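Long-range contact in alanine racemase 1 (Caldanaerobacter subterraneus subsp. tengcongensis MB4, PDB 4Y2W), which belongs to the alanine racemase family, pairing an N-terminal TIM-barrel domain with a C-terminal domain rich in beta strands: residues 10-21 and 243-251. The protein carries 1 engineered substitution. Numbering follows the deposited sequence.
Sequences RVEVYLDAITHN and ELRETLRFT
Glu12 and Arg249 pair across two antiparallel strands, their side chains side by side on one face and pointing the same way. Glu12 OE1 takes a salt-bridging hydrogen bond from Arg249 NH2 at 3.0 Å on its syn side, 29° out of the carboxylate plane, and the Tyr14 hydroxyl donates to that oxygen from the opposite face, OH to OE1 2.7 Å. OE1 is thus gripped by two donors, while Arg249 also reaches Glu334 and the carbonyl of Thr340. On the sheet's other face Val11 straddles two neighbours, CG1 meeting Leu248 CD1 at 3.5 Å and CG2 turned to Phe250.

Past Tyr14, the N-cap residue, residues 243-247 run along the first turns of helix 15-28. Asn21 grips the backbone of Arg245 at both ends of its amide: OD1 accepts from Arg245 N (2.9 Å) in the carbonyl plane, and ND2 donates to Arg245 O (3.3 Å). A trans chi1 (170°) sends the His20 ring toward residues 243-245, where NE2 points in plane at Glu243 O and Arg245 CG makes a CH-pi contact over one face. Bends at chi2 and chi3 lay one face of the Arg245 guanidinium over Ala17 CB and bring NH2 to Asp16 OD2 (2.7 Å) from above the carboxylate plane, a salt bridge. Strand 10-14 thus joins the C-terminal beta domain before helix 15-28 leads into the TIM barrel, the two-domain architecture of alanine racemases.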
ATOM      1  N   ARG A  10      -9.434  -1.008 -10.393  1.00 38.58           N
ATOM      2  CA  ARG A  10      -8.409  -1.928 -10.892  1.00 38.87           C
ATOM      3  C   ARG A  10      -7.207  -1.230 -11.511  1.00 39.52           C
ATOM      4  O   ARG A  10      -7.264  -0.050 -11.864  1.00 39.85           O
ATOM      5  CB  ARG A  10      -9.016  -2.854 -11.949  1.00 39.11           C
ATOM      6  CG  ARG A  10      -9.438  -2.146 -13.232  1.00 39.10           C
ATOM      7  CD  ARG A  10     -10.211  -3.073 -14.153  1.00 39.72           C
ATOM      8  NE  ARG A  10     -11.493  -3.481 -13.579  1.00 40.13           N
ATOM      9  CZ  ARG A  10     -12.317  -4.373 -14.125  1.00 40.65           C
ATOM     10  NH1 ARG A  10     -12.014  -4.970 -15.271  1.00 40.01           N
ATOM     11  NH2 ARG A  10     -13.455  -4.671 -13.516  1.00 41.85           N
ATOM     12  N   VAL A  11      -6.124  -1.991 -11.649  1.00 39.73           N
ATOM     13  CA  VAL A  11      -4.955  -1.576 -12.412  1.00 39.13           C
ATOM     14  C   VAL A  11      -4.886  -2.431 -13.667  1.00 38.34           C
ATOM     15  O   VAL A  11      -4.924  -3.655 -13.586  1.00 38.23           O
ATOM     16  CB  VAL A  11      -3.660  -1.730 -11.584  1.00 39.46           C
ATOM     17  CG1 VAL A  11      -2.445  -1.939 -12.475  1.00 40.04           C
ATOM     18  CG2 VAL A  11      -3.457  -0.510 -10.703  1.00 39.98           C
ATOM     19  N   GLU A  12      -4.803  -1.778 -14.822  1.00 38.47           N
ATOM     20  CA  GLU A  12      -4.590  -2.469 -16.088  1.00 39.70           C
ATOM     21  C   GLU A  12      -3.113  -2.361 -16.461  1.00 40.48           C
ATOM     22  O   GLU A  12      -2.619  -1.262 -16.746  1.00 41.99           O
ATOM     23  CB  GLU A  12      -5.464  -1.859 -17.190  1.00 39.46           C
ATOM     24  CG  GLU A  12      -6.960  -2.045 -16.976  1.00 38.96           C
ATOM     25  CD  GLU A  12      -7.812  -1.451 -18.088  1.00 38.93           C
ATOM     26  OE1 GLU A  12      -7.290  -0.668 -18.910  1.00 37.71           O
ATOM     27  OE2 GLU A  12      -9.021  -1.764 -18.135  1.00 39.77           O
ATOM     28  N   VAL A  13      -2.411  -3.495 -16.440  1.00 39.47           N
ATOM     29  CA  VAL A  13      -0.989  -3.542 -16.791  1.00 39.60           C
ATOM     30  C   VAL A  13      -0.807  -3.941 -18.253  1.00 40.55           C
ATOM     31  O   VAL A  13      -1.273  -5.000 -18.679  1.00 40.67           O
ATOM     32  CB  VAL A  13      -0.224  -4.531 -15.889  1.00 38.95           C
ATOM     33  CG1 VAL A  13       1.205  -4.734 -16.377  1.00 38.55           C
ATOM     34  CG2 VAL A  13      -0.236  -4.034 -14.454  1.00 39.17           C
ATOM     35  N   TYR A  14      -0.118  -3.090 -19.010  1.00 41.96           N
ATOM     36  CA  TYR A  14       0.122  -3.326 -20.433  1.00 42.49           C
ATOM     37  C   TYR A  14       1.523  -3.878 -20.639  1.00 42.25           C
ATOM     38  O   TYR A  14       2.494  -3.132 -20.738  1.00 42.19           O
ATOM     39  CB  TYR A  14      -0.110  -2.040 -21.229  1.00 43.46           C
ATOM     40  CG  TYR A  14      -1.564  -1.641 -21.202  1.00 44.05           C
ATOM     41  CD1 TYR A  14      -2.101  -0.989 -20.098  1.00 44.99           C
ATOM     42  CD2 TYR A  14      -2.415  -1.970 -22.247  1.00 44.84           C
ATOM     43  CE1 TYR A  14      -3.441  -0.648 -20.047  1.00 45.49           C
ATOM     44  CE2 TYR A  14      -3.758  -1.633 -22.208  1.00 45.83           C
ATOM     45  CZ  TYR A  14      -4.265  -0.970 -21.103  1.00 45.79           C
ATOM     46  OH  TYR A  14      -5.595  -0.630 -21.053  1.00 46.82           O
ATOM     47  N   LEU A  15       1.604  -5.203 -20.701  1.00 42.84           N
ATOM     48  CA  LEU A  15       2.878  -5.917 -20.774  1.00 42.90           C
ATOM     49  C   LEU A  15       3.669  -5.595 -22.037  1.00 42.47           C
ATOM     50  O   LEU A  15       4.892  -5.483 -21.983  1.00 41.14           O
ATOM     51  CB  LEU A  15       2.643  -7.426 -20.678  1.00 42.54           C
ATOM     52  CG  LEU A  15       2.090  -7.900 -19.332  1.00 42.58           C
ATOM     53  CD1 LEU A  15       1.475  -9.283 -19.473  1.00 42.59           C
ATOM     54  CD2 LEU A  15       3.169  -7.882 -18.255  1.00 42.79           C
ATOM     55  N   ASP A  16       2.973  -5.451 -23.163  1.00 43.78           N
ATOM     56  CA  ASP A  16       3.624  -5.096 -24.435  1.00 44.84           C
ATOM     57  C   ASP A  16       4.234  -3.682 -24.426  1.00 44.58           C
ATOM     58  O   ASP A  16       5.132  -3.388 -25.214  1.00 44.84           O
ATOM     59  CB  ASP A  16       2.662  -5.267 -25.621  1.00 45.39           C
ATOM     60  CG  ASP A  16       1.390  -4.449 -25.476  1.00 46.17           C
ATOM     61  OD1 ASP A  16       0.496  -4.858 -24.703  1.00 46.51           O
ATOM     62  OD2 ASP A  16       1.275  -3.409 -26.153  1.00 47.46           O
ATOM     63  N   ALA A  17       3.744  -2.817 -23.541  1.00 44.76           N
ATOM     64  CA  ALA A  17       4.317  -1.486 -23.346  1.00 45.73           C
ATOM     65  C   ALA A  17       5.587  -1.529 -22.494  1.00 46.73           C
ATOM     66  O   ALA A  17       6.495  -0.719 -22.680  1.00 47.14           O
ATOM     67  CB  ALA A  17       3.290  -0.557 -22.715  1.00 45.61           C
ATOM     68  N   ILE A  18       5.640  -2.464 -21.550  1.00 48.04           N
ATOM     69  CA  ILE A  18       6.828  -2.658 -20.716  1.00 48.57           C
ATOM     70  C   ILE A  18       7.964  -3.264 -21.546  1.00 48.56           C
ATOM     71  O   ILE A  18       9.110  -2.827 -21.451  1.00 47.33           O
ATOM     72  CB  ILE A  18       6.522  -3.558 -19.498  1.00 48.56           C
ATOM     73  CG1 ILE A  18       5.500  -2.880 -18.580  1.00 48.89           C
ATOM     74  CG2 ILE A  18       7.794  -3.871 -18.716  1.00 48.83           C
ATOM     75  CD1 ILE A  18       4.823  -3.828 -17.609  1.00 49.14           C
ATOM     76  N   THR A  19       7.639  -4.267 -22.360  1.00 49.39           N
ATOM     77  CA  THR A  19       8.623  -4.882 -23.252  1.00 49.78           C
ATOM     78  C   THR A  19       9.133  -3.867 -24.273  1.00 50.40           C
ATOM     79  O   THR A  19      10.311  -3.879 -24.627  1.00 50.89           O
ATOM     80  CB  THR A  19       8.058  -6.113 -24.000  1.00 48.77           C
ATOM     81  OG1 THR A  19       6.879  -5.745 -24.723  1.00 47.77           O
ATOM     82  CG2 THR A  19       7.729  -7.236 -23.030  1.00 48.81           C
ATOM     83  N   HIS A  20       8.245  -2.991 -24.741  1.00 50.99           N
ATOM     84  CA  HIS A  20       8.636  -1.912 -25.645  1.00 51.10           C
ATOM     85  C   HIS A  20       9.632  -0.960 -24.988  1.00 50.76           C
ATOM     86  O   HIS A  20      10.669  -0.654 -25.569  1.00 51.05           O
ATOM     87  CB  HIS A  20       7.421  -1.117 -26.113  1.00 51.76           C
ATOM     88  CG  HIS A  20       7.776   0.140 -26.843  1.00 53.22           C
ATOM     89  ND1 HIS A  20       7.818   0.217 -28.217  1.00 54.68           N
ATOM     90  CD2 HIS A  20       8.129   1.364 -26.387  1.00 53.23           C
ATOM     91  CE1 HIS A  20       8.167   1.438 -28.577  1.00 55.30           C
ATOM     92  NE2 HIS A  20       8.362   2.154 -27.484  1.00 54.76           N
ATOM     93  N   ASN A  21       9.299  -0.480 -23.791  1.00 50.50           N
ATOM     94  CA  ASN A  21      10.187   0.414 -23.040  1.00 50.40           C
ATOM     95  C   ASN A  21      11.525  -0.249 -22.737  1.00 50.73           C
ATOM     96  O   ASN A  21      12.560   0.415 -22.710  1.00 50.73           O
ATOM     97  CB  ASN A  21       9.536   0.863 -21.727  1.00 50.87           C
ATOM     98  CG  ASN A  21       8.326   1.753 -21.942  1.00 51.18           C
ATOM     99  OD1 ASN A  21       8.107   2.276 -23.033  1.00 50.80           O
ATOM    100  ND2 ASN A  21       7.535   1.931 -20.890  1.00 51.65           N
ATOM    101  N   GLU A 243      11.431   6.845 -26.443  1.00 63.21           N
ATOM    102  CA  GLU A 243       9.987   6.948 -26.668  1.00 63.94           C
ATOM    103  C   GLU A 243       9.241   5.937 -25.794  1.00 61.83           C
ATOM    104  O   GLU A 243       9.135   4.761 -26.146  1.00 60.92           O
ATOM    105  CB  GLU A 243       9.658   6.689 -28.139  1.00 65.97           C
ATOM    106  CG  GLU A 243       8.194   6.928 -28.498  1.00 68.86           C
ATOM    107  CD  GLU A 243       7.565   5.779 -29.273  1.00 71.39           C
ATOM    108  OE1 GLU A 243       6.372   5.491 -29.035  1.00 71.34           O
ATOM    109  OE2 GLU A 243       8.256   5.162 -30.114  1.00 73.90           O
ATOM    110  N   LEU A 244       8.714   6.403 -24.666  1.00 59.55           N
ATOM    111  CA  LEU A 244       8.034   5.523 -23.719  1.00 58.66           C
ATOM    112  C   LEU A 244       6.544   5.395 -24.020  1.00 56.62           C
ATOM    113  O   LEU A 244       5.912   6.346 -24.489  1.00 54.91           O
ATOM    114  CB  LEU A 244       8.235   6.020 -22.282  1.00 58.75           C
ATOM    115  CG  LEU A 244       9.687   6.071 -21.796  1.00 59.59           C
ATOM    116  CD1 LEU A 244       9.784   6.741 -20.431  1.00 59.69           C
ATOM    117  CD2 LEU A 244      10.308   4.683 -21.754  1.00 58.94           C
ATOM    118  N   ARG A 245       6.000   4.206 -23.755  1.00 54.40           N
ATOM    119  CA  ARG A 245       4.563   3.953 -23.858  1.00 53.33           C
ATOM    120  C   ARG A 245       3.963   3.758 -22.468  1.00 50.40           C
ATOM    121  O   ARG A 245       4.658   3.397 -21.519  1.00 49.57           O
ATOM    122  CB  ARG A 245       4.281   2.731 -24.740  1.00 54.22           C
ATOM    123  CG  ARG A 245       4.851   2.855 -26.145  1.00 55.67           C
ATOM    124  CD  ARG A 245       4.040   2.115 -27.201  1.00 56.76           C
ATOM    125  NE  ARG A 245       3.979   0.665 -26.991  1.00 57.80           N
ATOM    126  CZ  ARG A 245       2.971   0.002 -26.415  1.00 57.19           C
ATOM    127  NH1 ARG A 245       1.892   0.633 -25.954  1.00 56.17           N
ATOM    128  NH2 ARG A 245       3.044  -1.320 -26.299  1.00 56.85           N
ATOM    129  N   GLU A 246       2.664   4.005 -22.365  1.00 47.81           N
ATOM    130  CA  GLU A 246       1.956   3.918 -21.096  1.00 46.96           C
ATOM    131  C   GLU A 246       1.814   2.459 -20.686  1.00 45.14           C
ATOM    132  O   GLU A 246       1.286   1.648 -21.453  1.00 45.62           O
ATOM    133  CB  GLU A 246       0.578   4.568 -21.226  1.00 47.69           C
ATOM    134  CG  GLU A 246      -0.090   4.904 -19.906  1.00 47.47           C
ATOM    135  CD  GLU A 246      -1.411   5.613 -20.112  1.00 47.36           C
ATOM    136  OE1 GLU A 246      -1.453   6.840 -19.910  1.00 47.74           O
ATOM    137  OE2 GLU A 246      -2.399   4.950 -20.502  1.00 46.41           O
ATOM    138  N   THR A 247       2.293   2.132 -19.485  1.00 42.69           N
ATOM    139  CA  THR A 247       2.341   0.749 -19.009  1.00 42.11           C
ATOM    140  C   THR A 247       1.240   0.400 -18.010  1.00 42.46           C
ATOM    141  O   THR A 247       0.854  -0.766 -17.902  1.00 42.87           O
ATOM    142  CB  THR A 247       3.697   0.433 -18.352  1.00 41.64           C
ATOM    143  OG1 THR A 247       3.980   1.405 -17.342  1.00 41.30           O
ATOM    144  CG2 THR A 247       4.806   0.446 -19.384  1.00 42.16           C
ATOM    145  N   LEU A 248       0.746   1.399 -17.279  1.00 42.09           N
ATOM    146  CA  LEU A 248      -0.283   1.181 -16.264  1.00 41.72           C
ATOM    147  C   LEU A 248      -1.438   2.160 -16.396  1.00 42.18           C
ATOM    148  O   LEU A 248      -1.222   3.361 -16.556  1.00 42.53           O
ATOM    149  CB  LEU A 248       0.324   1.320 -14.872  1.00 40.76           C
ATOM    150  CG  LEU A 248      -0.634   1.147 -13.689  1.00 40.33           C
ATOM    151  CD1 LEU A 248       0.090   0.482 -12.527  1.00 40.11           C
ATOM    152  CD2 LEU A 248      -1.270   2.463 -13.254  1.00 40.51           C
ATOM    153  N   ARG A 249      -2.662   1.641 -16.305  1.00 42.46           N
ATOM    154  CA  ARG A 249      -3.851   2.484 -16.175  1.00 42.73           C
ATOM    155  C   ARG A 249      -4.605   2.141 -14.887  1.00 41.67           C
ATOM    156  O   ARG A 249      -5.144   1.043 -14.747  1.00 42.34           O
ATOM    157  CB  ARG A 249      -4.774   2.329 -17.383  1.00 43.17           C
ATOM    158  CG  ARG A 249      -4.181   2.816 -18.695  1.00 44.23           C
ATOM    159  CD  ARG A 249      -5.267   3.356 -19.613  1.00 45.12           C
ATOM    160  NE  ARG A 249      -6.380   2.417 -19.744  1.00 45.49           N
ATOM    161  CZ  ARG A 249      -7.646   2.747 -20.004  1.00 45.31           C
ATOM    162  NH1 ARG A 249      -8.016   4.015 -20.169  1.00 44.75           N
ATOM    163  NH2 ARG A 249      -8.561   1.790 -20.092  1.00 46.43           N
ATOM    164  N   PHE A 250      -4.628   3.086 -13.951  1.00 39.96           N
ATOM    165  CA  PHE A 250      -5.326   2.923 -12.681  1.00 39.04           C
ATOM    166  C   PHE A 250      -6.748   3.430 -12.880  1.00 38.14           C
ATOM    167  O   PHE A 250      -6.957   4.627 -13.046  1.00 37.67           O
ATOM    168  CB  PHE A 250      -4.595   3.714 -11.588  1.00 38.86           C
ATOM    169  CG  PHE A 250      -5.063   3.442 -10.181  1.00 38.80           C
ATOM    170  CD1 PHE A 250      -5.922   2.388  -9.873  1.00 38.95           C
ATOM    171  CD2 PHE A 250      -4.595   4.237  -9.142  1.00 38.76           C
ATOM    172  CE1 PHE A 250      -6.325   2.158  -8.569  1.00 38.82           C
ATOM    173  CE2 PHE A 250      -4.993   4.010  -7.838  1.00 39.24           C
ATOM    174  CZ  PHE A 250      -5.859   2.969  -7.550  1.00 39.05           C
ATOM    175  N   THR A 251      -7.715   2.513 -12.883  1.00 37.61           N
ATOM    176  CA  THR A 251      -9.090   2.841 -13.261  1.00 37.49           C
ATOM    177  C   THR A 251     -10.130   2.360 -12.246  1.00 37.16           C
ATOM    178  O   THR A 251      -9.857   1.481 -11.424  1.00 37.52           O
ATOM    179  CB  THR A 251      -9.433   2.236 -14.636  1.00 37.90           C
ATOM    180  OG1 THR A 251      -9.660   0.827 -14.508  1.00 37.78           O
ATOM    181  CG2 THR A 251      -8.300   2.483 -15.634  1.00 38.12           C
TER